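Local coordinates for protein N-acetylglucosamine-specific lectin (Saxidomus purpuratus, PDB 6M5M) that probably binds carbohydrates in a calcium-dependent manner as a C-type lectin, and is seen here holding N-acetylglucosamine beside a calcium ion, at residues Y87-A92 / E145-P150; F109-W114 / W136-H141. One frame throughout, in Å; residues are numbered along the deposited sequence.

Contact 1: Y87-A92 / E145-P150. With NAG (2-acetamido-2-deoxy-beta-D-glucopyranose), chain G.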
loop_
_atom_site.group_PDB
_atom_site.type_symbol
_atom_site.label_atom_id
_atom_site.label_comp_id
_atom_site.label_asym_id
_atom_site.label_seq_id
_atom_site.Cartn_x
_atom_site.Cartn_y
_atom_site.Cartn_z
ATOM N N TYR B 87 -2.956 -9.450 24.532
ATOM C CA TYR B 87 -3.313 -8.636 23.359
ATOM C C TYR B 87 -2.678 -7.257 23.491
ATOM O O TYR B 87 -2.653 -6.704 24.590
ATOM C CB TYR B 87 -4.837 -8.629 23.145
ATOM C CG TYR B 87 -5.647 -8.072 24.281
ATOM C CD1 TYR B 87 -5.776 -6.700 24.459
ATOM C CD2 TYR B 87 -6.318 -8.906 25.162
ATOM C CE1 TYR B 87 -6.496 -6.184 25.518
ATOM C CE2 TYR B 87 -7.089 -8.394 26.201
ATOM C CZ TYR B 87 -7.137 -7.026 26.403
ATOM O OH TYR B 87 -7.901 -6.486 27.403
ATOM N N TYR B 88 -2.262 -6.693 22.359
ATOM C CA TYR B 88 -1.823 -5.279 22.236
ATOM C C TYR B 88 -2.616 -4.548 21.125
ATOM O O TYR B 88 -2.711 -5.060 19.964
ATOM C CB TYR B 88 -0.317 -5.234 21.970
ATOM C CG TYR B 88 0.591 -5.747 23.082
ATOM C CD1 TYR B 88 0.655 -7.085 23.418
ATOM C CD2 TYR B 88 1.459 -4.890 23.738
ATOM C CE1 TYR B 88 1.506 -7.555 24.425
ATOM C CE2 TYR B 88 2.300 -5.333 24.751
ATOM C CZ TYR B 88 2.351 -6.675 25.092
ATOM O OH TYR B 88 3.198 -7.048 26.125
ATOM N N TRP B 89 -3.146 -3.368 21.443
ATOM C CA TRP B 89 -3.945 -2.562 20.468
ATOM C C TRP B 89 -3.090 -2.104 19.283
ATOM O O TRP B 89 -1.957 -1.671 19.510
ATOM C CB TRP B 89 -4.578 -1.391 21.181
ATOM C CG TRP B 89 -5.651 -1.756 22.150
ATOM C CD1 TRP B 89 -5.689 -1.405 23.463
ATOM C CD2 TRP B 89 -6.814 -2.577 21.922
ATOM N NE1 TRP B 89 -6.833 -1.860 24.045
ATOM C CE2 TRP B 89 -7.531 -2.613 23.149
ATOM C CE3 TRP B 89 -7.381 -3.228 20.812
ATOM C CZ2 TRP B 89 -8.757 -3.241 23.311
ATOM C CZ3 TRP B 89 -8.581 -3.878 20.991
ATOM C CH2 TRP B 89 -9.263 -3.887 22.210
ATOM N N ILE B 90 -3.630 -2.064 18.050
ATOM C CA ILE B 90 -2.907 -1.538 16.850
ATOM C C ILE B 90 -3.792 -0.519 16.123
ATOM O O ILE B 90 -4.890 -0.352 16.588
ATOM C CB ILE B 90 -2.303 -2.643 15.982
ATOM C CG1 ILE B 90 -3.359 -3.539 15.348
ATOM C CG2 ILE B 90 -1.339 -3.534 16.764
ATOM C CD1 ILE B 90 -2.788 -4.604 14.471
ATOM N N GLY B 91 -3.282 0.185 15.108
ATOM C CA GLY B 91 -3.920 1.384 14.523
ATOM C C GLY B 91 -4.875 1.028 13.386
ATOM O O GLY B 91 -4.713 1.556 12.243
ATOM N N ALA B 92 -5.776 0.085 13.657
ATOM C CA ALA B 92 -6.802 -0.357 12.682
ATOM C C ALA B 92 -8.157 -0.456 13.380
ATOM O O ALA B 92 -8.222 -0.917 14.554
ATOM C CB ALA B 92 -6.407 -1.686 12.080
ATOM N N GLU B 145 -13.654 1.133 23.589
ATOM C CA GLU B 145 -13.557 2.162 24.680
ATOM C C GLU B 145 -13.137 1.555 26.028
ATOM O O GLU B 145 -12.186 2.143 26.671
ATOM C CB GLU B 145 -14.886 2.895 24.900
ATOM C CG GLU B 145 -15.412 3.613 23.661
ATOM C CD GLU B 145 -16.323 2.790 22.746
ATOM O OE1 GLU B 145 -16.083 2.801 21.504
ATOM O OE2 GLU B 145 -17.281 2.136 23.264
ATOM N N ASN B 146 -13.807 0.482 26.483
ATOM C CA ASN B 146 -13.731 0.036 27.907
ATOM C C ASN B 146 -13.168 -1.377 28.028
ATOM O O ASN B 146 -13.440 -1.994 29.065
ATOM C CB ASN B 146 -15.068 0.175 28.637
ATOM C CG ASN B 146 -15.541 1.612 28.650
ATOM O OD1 ASN B 146 -14.916 2.477 29.263
ATOM N ND2 ASN B 146 -16.590 1.880 27.898
ATOM N N THR B 147 -12.382 -1.852 27.063
ATOM C CA THR B 147 -11.572 -3.075 27.241
ATOM C C THR B 147 -10.104 -2.663 27.251
ATOM O O THR B 147 -9.623 -2.112 26.222
ATOM C CB THR B 147 -11.778 -4.107 26.127
ATOM O OG1 THR B 147 -13.095 -4.586 26.382
ATOM C CG2 THR B 147 -10.800 -5.260 26.192
ATOM N N ASN B 148 -9.451 -2.859 28.399
ATOM C CA ASN B 148 -8.172 -2.184 28.692
ATOM C C ASN B 148 -7.016 -3.091 28.334
ATOM O O ASN B 148 -7.088 -4.265 28.631
ATOM C CB ASN B 148 -8.072 -1.807 30.174
ATOM C CG ASN B 148 -9.007 -0.682 30.507
ATOM O OD1 ASN B 148 -9.133 0.258 29.742
ATOM N ND2 ASN B 148 -9.658 -0.773 31.652
ATOM N N GLY B 149 -5.994 -2.551 27.693
ATOM C CA GLY B 149 -4.797 -3.327 27.335
ATOM C C GLY B 149 -3.623 -2.437 26.969
ATOM O O GLY B 149 -3.772 -1.201 26.871
ATOM N N PRO B 150 -2.458 -3.070 26.709
ATOM C CA PRO B 150 -1.251 -2.366 26.290
ATOM C C PRO B 150 -1.419 -2.132 24.787
ATOM O O PRO B 150 -2.380 -2.656 24.209
ATOM C CB PRO B 150 -0.159 -3.392 26.642
ATOM C CG PRO B 150 -0.845 -4.724 26.300
ATOM C CD PRO B 150 -2.215 -4.511 26.901
HETATM C C1 NAG G . -10.513 -12.342 23.297
HETATM C C2 NAG G . -10.300 -11.068 22.533
HETATM C C3 NAG G . -11.686 -11.206 21.823
HETATM C C4 NAG G . -11.728 -12.510 21.079
HETATM C C5 NAG G . -11.341 -13.660 21.962
HETATM C C6 NAG G . -11.349 -14.992 21.243
HETATM C C7 NAG G . -9.424 -8.866 22.793
HETATM C C8 NAG G . -9.517 -7.652 23.611
HETATM N N2 NAG G . -10.145 -9.861 23.271
HETATM O O1 NAG G . -10.560 -12.641 24.649
HETATM O O3 NAG G . -11.940 -10.262 20.884
HETATM O O4 NAG G . -13.067 -12.773 20.660
HETATM O O5 NAG G . -10.045 -13.369 22.524
HETATM O O6 NAG G . -10.570 -14.924 20.045
HETATM O O7 NAG G . -8.748 -8.946 21.741
#

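Contact 2: F109-W114 / W136-H141. With CA (calcium ion), chain H; NAG (2-acetamido-2-deoxy-beta-D-glucopyranose), chain G.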
loop_
_atom_site.group_PDB
_atom_site.type_symbol
_atom_site.label_atom_id
_atom_site.label_comp_id
_atom_site.label_asym_id
_atom_site.label_seq_id
_atom_site.Cartn_x
_atom_site.Cartn_y
_atom_site.Cartn_z
ATOM N N PHE B 109 -5.520 -2.038 3.931
ATOM C CA PHE B 109 -4.540 -3.096 4.276
ATOM C C PHE B 109 -3.716 -3.484 3.046
ATOM O O PHE B 109 -4.242 -3.498 1.976
ATOM C CB PHE B 109 -5.263 -4.310 4.825
ATOM C CG PHE B 109 -5.907 -4.184 6.183
ATOM C CD1 PHE B 109 -5.376 -3.364 7.168
ATOM C CD2 PHE B 109 -6.951 -5.027 6.526
ATOM C CE1 PHE B 109 -5.992 -3.288 8.404
ATOM C CE2 PHE B 109 -7.540 -4.970 7.775
ATOM C CZ PHE B 109 -7.064 -4.090 8.703
ATOM N N THR B 110 -2.414 -3.694 3.193
ATOM C CA THR B 110 -1.599 -4.276 2.106
ATOM C C THR B 110 -1.394 -5.715 2.553
ATOM O O THR B 110 -2.132 -6.584 2.125
ATOM C CB THR B 110 -0.364 -3.410 1.851
ATOM O OG1 THR B 110 0.265 -3.076 3.092
ATOM C CG2 THR B 110 -0.725 -2.125 1.149
ATOM N N PHE B 111 -0.538 -5.906 3.541
ATOM C CA PHE B 111 -0.313 -7.184 4.262
ATOM C C PHE B 111 -1.589 -7.440 5.052
ATOM O O PHE B 111 -2.176 -6.441 5.549
ATOM C CB PHE B 111 0.885 -7.088 5.219
ATOM C CG PHE B 111 0.985 -8.222 6.193
ATOM C CD1 PHE B 111 1.496 -9.447 5.789
ATOM C CD2 PHE B 111 0.532 -8.089 7.501
ATOM C CE1 PHE B 111 1.582 -10.509 6.677
ATOM C CE2 PHE B 111 0.609 -9.151 8.386
ATOM C CZ PHE B 111 1.133 -10.356 7.981
ATOM N N ILE B 112 -2.039 -8.691 5.045
ATOM C CA ILE B 112 -3.223 -9.158 5.822
ATOM C C ILE B 112 -2.725 -10.059 6.941
ATOM O O ILE B 112 -2.089 -11.059 6.643
ATOM C CB ILE B 112 -4.205 -9.917 4.909
ATOM C CG1 ILE B 112 -4.587 -9.092 3.678
ATOM C CG2 ILE B 112 -5.421 -10.404 5.700
ATOM C CD1 ILE B 112 -5.286 -7.801 3.973
ATOM N N GLY B 113 -3.038 -9.744 8.198
ATOM C CA GLY B 113 -2.467 -10.476 9.336
ATOM C C GLY B 113 -3.507 -11.160 10.206
ATOM O O GLY B 113 -3.142 -11.493 11.364
ATOM N N TRP B 114 -4.715 -11.449 9.689
ATOM C CA TRP B 114 -5.829 -11.959 10.516
ATOM C C TRP B 114 -5.438 -13.344 11.044
ATOM O O TRP B 114 -4.926 -14.119 10.274
ATOM C CB TRP B 114 -7.150 -12.056 9.748
ATOM C CG TRP B 114 -7.764 -10.737 9.404
ATOM C CD1 TRP B 114 -7.880 -10.196 8.154
ATOM C CD2 TRP B 114 -8.366 -9.795 10.296
ATOM N NE1 TRP B 114 -8.510 -8.978 8.207
ATOM C CE2 TRP B 114 -8.891 -8.758 9.498
ATOM C CE3 TRP B 114 -8.576 -9.727 11.679
ATOM C CZ2 TRP B 114 -9.486 -7.642 10.060
ATOM C CZ3 TRP B 114 -9.195 -8.645 12.221
ATOM C CH2 TRP B 114 -9.639 -7.596 11.420
ATOM N N TRP B 136 -0.423 -14.709 18.126
ATOM C CA TRP B 136 0.093 -13.332 17.909
ATOM C C TRP B 136 -0.218 -12.912 16.458
ATOM O O TRP B 136 0.709 -12.639 15.638
ATOM C CB TRP B 136 1.584 -13.253 18.270
ATOM C CG TRP B 136 1.834 -13.263 19.742
ATOM C CD1 TRP B 136 2.600 -14.151 20.432
ATOM C CD2 TRP B 136 1.253 -12.389 20.717
ATOM N NE1 TRP B 136 2.549 -13.874 21.764
ATOM C CE2 TRP B 136 1.753 -12.787 21.974
ATOM C CE3 TRP B 136 0.390 -11.299 20.661
ATOM C CZ2 TRP B 136 1.406 -12.143 23.149
ATOM C CZ3 TRP B 136 0.043 -10.649 21.826
ATOM C CH2 TRP B 136 0.537 -11.080 23.057
ATOM N N GLN B 137 -1.515 -12.784 16.185
ATOM C CA GLN B 137 -2.102 -12.404 14.877
ATOM C C GLN B 137 -3.296 -11.468 15.129
ATOM O O GLN B 137 -3.703 -11.251 16.282
ATOM C CB GLN B 137 -2.456 -13.666 14.086
ATOM C CG GLN B 137 -1.242 -14.545 13.827
ATOM C CD GLN B 137 -1.600 -15.936 13.376
ATOM O OE1 GLN B 137 -2.068 -16.763 14.156
ATOM N NE2 GLN B 137 -1.384 -16.195 12.096
ATOM N N TRP B 138 -3.841 -10.889 14.078
ATOM C CA TRP B 138 -4.821 -9.794 14.243
ATOM C C TRP B 138 -6.158 -10.403 14.654
ATOM O O TRP B 138 -6.529 -11.502 14.152
ATOM C CB TRP B 138 -4.996 -8.943 13.017
ATOM C CG TRP B 138 -3.790 -8.295 12.420
ATOM C CD1 TRP B 138 -2.520 -8.167 12.915
ATOM C CD2 TRP B 138 -3.794 -7.668 11.134
ATOM N NE1 TRP B 138 -1.726 -7.524 11.997
ATOM C CE2 TRP B 138 -2.501 -7.142 10.928
ATOM C CE3 TRP B 138 -4.792 -7.482 10.169
ATOM C CZ2 TRP B 138 -2.177 -6.488 9.743
ATOM C CZ3 TRP B 138 -4.470 -6.816 9.011
ATOM C CH2 TRP B 138 -3.189 -6.327 8.809
ATOM N N ASN B 139 -6.843 -9.677 15.506
ATOM C CA ASN B 139 -8.230 -9.984 15.939
ATOM C C ASN B 139 -8.983 -8.658 16.022
ATOM O O ASN B 139 -8.337 -7.640 16.316
ATOM C CB ASN B 139 -8.170 -10.678 17.295
ATOM C CG ASN B 139 -9.480 -10.580 18.016
ATOM O OD1 ASN B 139 -10.391 -11.307 17.647
ATOM N ND2 ASN B 139 -9.541 -9.730 19.040
ATOM N N ASP B 140 -10.309 -8.662 15.889
ATOM C CA ASP B 140 -11.148 -7.463 16.040
ATOM C C ASP B 140 -11.946 -7.595 17.332
ATOM O O ASP B 140 -12.558 -8.641 17.561
ATOM C CB ASP B 140 -12.079 -7.266 14.831
ATOM C CG ASP B 140 -12.896 -8.467 14.370
ATOM O OD1 ASP B 140 -12.564 -9.651 14.680
ATOM O OD2 ASP B 140 -13.901 -8.213 13.710
ATOM N N HIS B 141 -11.966 -6.558 18.145
ATOM C CA HIS B 141 -12.728 -6.576 19.409
ATOM C C HIS B 141 -13.881 -5.600 19.283
ATOM O O HIS B 141 -13.664 -4.462 18.801
ATOM C CB HIS B 141 -11.764 -6.257 20.614
ATOM C CG HIS B 141 -12.407 -6.502 21.931
ATOM N ND1 HIS B 141 -12.729 -7.788 22.375
ATOM C CD2 HIS B 141 -12.797 -5.669 22.918
ATOM C CE1 HIS B 141 -13.314 -7.708 23.567
ATOM N NE2 HIS B 141 -13.361 -6.423 23.901
HETATM CA CA CA H . -12.785 -10.730 17.514
HETATM C C1 NAG G . -10.513 -12.342 23.297
HETATM C C2 NAG G . -10.300 -11.068 22.533
HETATM C C3 NAG G . -11.686 -11.206 21.823
HETATM C C4 NAG G . -11.728 -12.510 21.079
HETATM C C5 NAG G . -11.341 -13.660 21.962
HETATM C C6 NAG G . -11.349 -14.992 21.243
HETATM C C7 NAG G . -9.424 -8.866 22.793
HETATM C C8 NAG G . -9.517 -7.652 23.611
HETATM N N2 NAG G . -10.145 -9.861 23.271
HETATM O O1 NAG G . -10.560 -12.641 24.649
HETATM O O3 NAG G . -11.940 -10.262 20.884
HETATM O O4 NAG G . -13.067 -12.773 20.660
HETATM O O5 NAG G . -10.045 -13.369 22.524
HETATM O O6 NAG G . -10.570 -14.924 20.045
HETATM O O7 NAG G . -8.748 -8.946 21.741
HETATM O O HOH W 1 -14.679 -10.913 19.006
#

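Contact 1: Y87-A92 / E145-P150
Y87 reaches across to the 145-150 segment with its phenol, and its OH lies 2.7 Å from N148 O in a hydrogen bond. The donor sits 45° out of the carbonyl plane, so no lone pair is addressed directly. With CG wedged between the backbone N and the carbonyl carbon (chi1 60°), the ring also presents one face to the sugar: the acetamido methyl C8 of the N-acetylglucosamine lies over its centre, 3.6 Å from Y87 CE2. The branch T147 CG2 touches the same methyl at 3.7 Å, while T147 OG1 is turned to D143 and H141. W89 meets T147 at about a right angle, with T147 O in the indole plane, 3.2 Å from W89 CZ2; its NE1 is hydrogen-bonded to R47 O instead. Y88 offers a ring face to P150, whose CG stands 3.5 Å from the centroid and 16° off the normal, a CH-pi contact. Between the backbones, W89 N donates to P150 O at 3.0 Å, joining strands 87-95 and 149-155 of the C-type lectin fold. The chemistry implies an apolar seat for the acetamido methyl, in which the hydrogen bond to N148 O probably restrains the ring that faces it.

Contact 2: F109-W114 / W136-H141
W138 plugs its indole into the loop 109-114, where F109, F111 and W114 complete an aromatic cluster in this C-type lectin domain. A single beta bridge pairs W114 with W138, and W138 N donates to G113 O at 2.9 Å. From there the side chain can be followed outward. W138 CB packs against W114 CE3 at 3.9 Å, and W138 CG and CD1 pass G113 O. W138 NE1 is hydrogen-bonded to Y128 OH, outside the two segments. The six-membered ring lies against the glycine backbone: G113 CA stands 3.7 Å from its centroid and 15° off the normal, a CH-pi contact. On the same ring, W138 CE3 points at the face of W114 in an edge-to-face pair with planes at 76°. W138 CZ3 sits over the centre of the F109 ring, 3.8 Å from F109 CZ. W138 CZ2 meets the edge of F111, and W138 CH2 approaches F111 O at 3.4 Å. The next residues turn to the ligand site. N139 has CG anti to the backbone N (chi1 160°), a rotamer that carries its amide to metal and sugar together: OD1 binds the calcium ion and ND2 donates to sugar O3. D140 O and D120 also bind this ion. H141 sets a ring face against the acetamido methyl, and its ND1 lies 3.0 Å from O3 of the N-acetylglucosamine, in the plane of the imidazole.

From the N terminus, residues 87-92 come first, opening the long loop that contact 1 closes 53 residues later at 145-150. Contact 2 is nested wholly inside it: 109-114 belongs to the loop after strand 100-103, and the chain then runs through strand 125-131 before returning at 136-141. Contact 1 ties strand 87-95 of one antiparallel sheet to strand 149-155 of the other; contact 2 fastens the loop holding 109-114 to strand 137-141, at the edge of the first sheet within this chain. The two meet where T147 OG1 and H141 NE2 lie 3.1 Å apart, a probable hydrogen bond, and both contacts touch the same sugar.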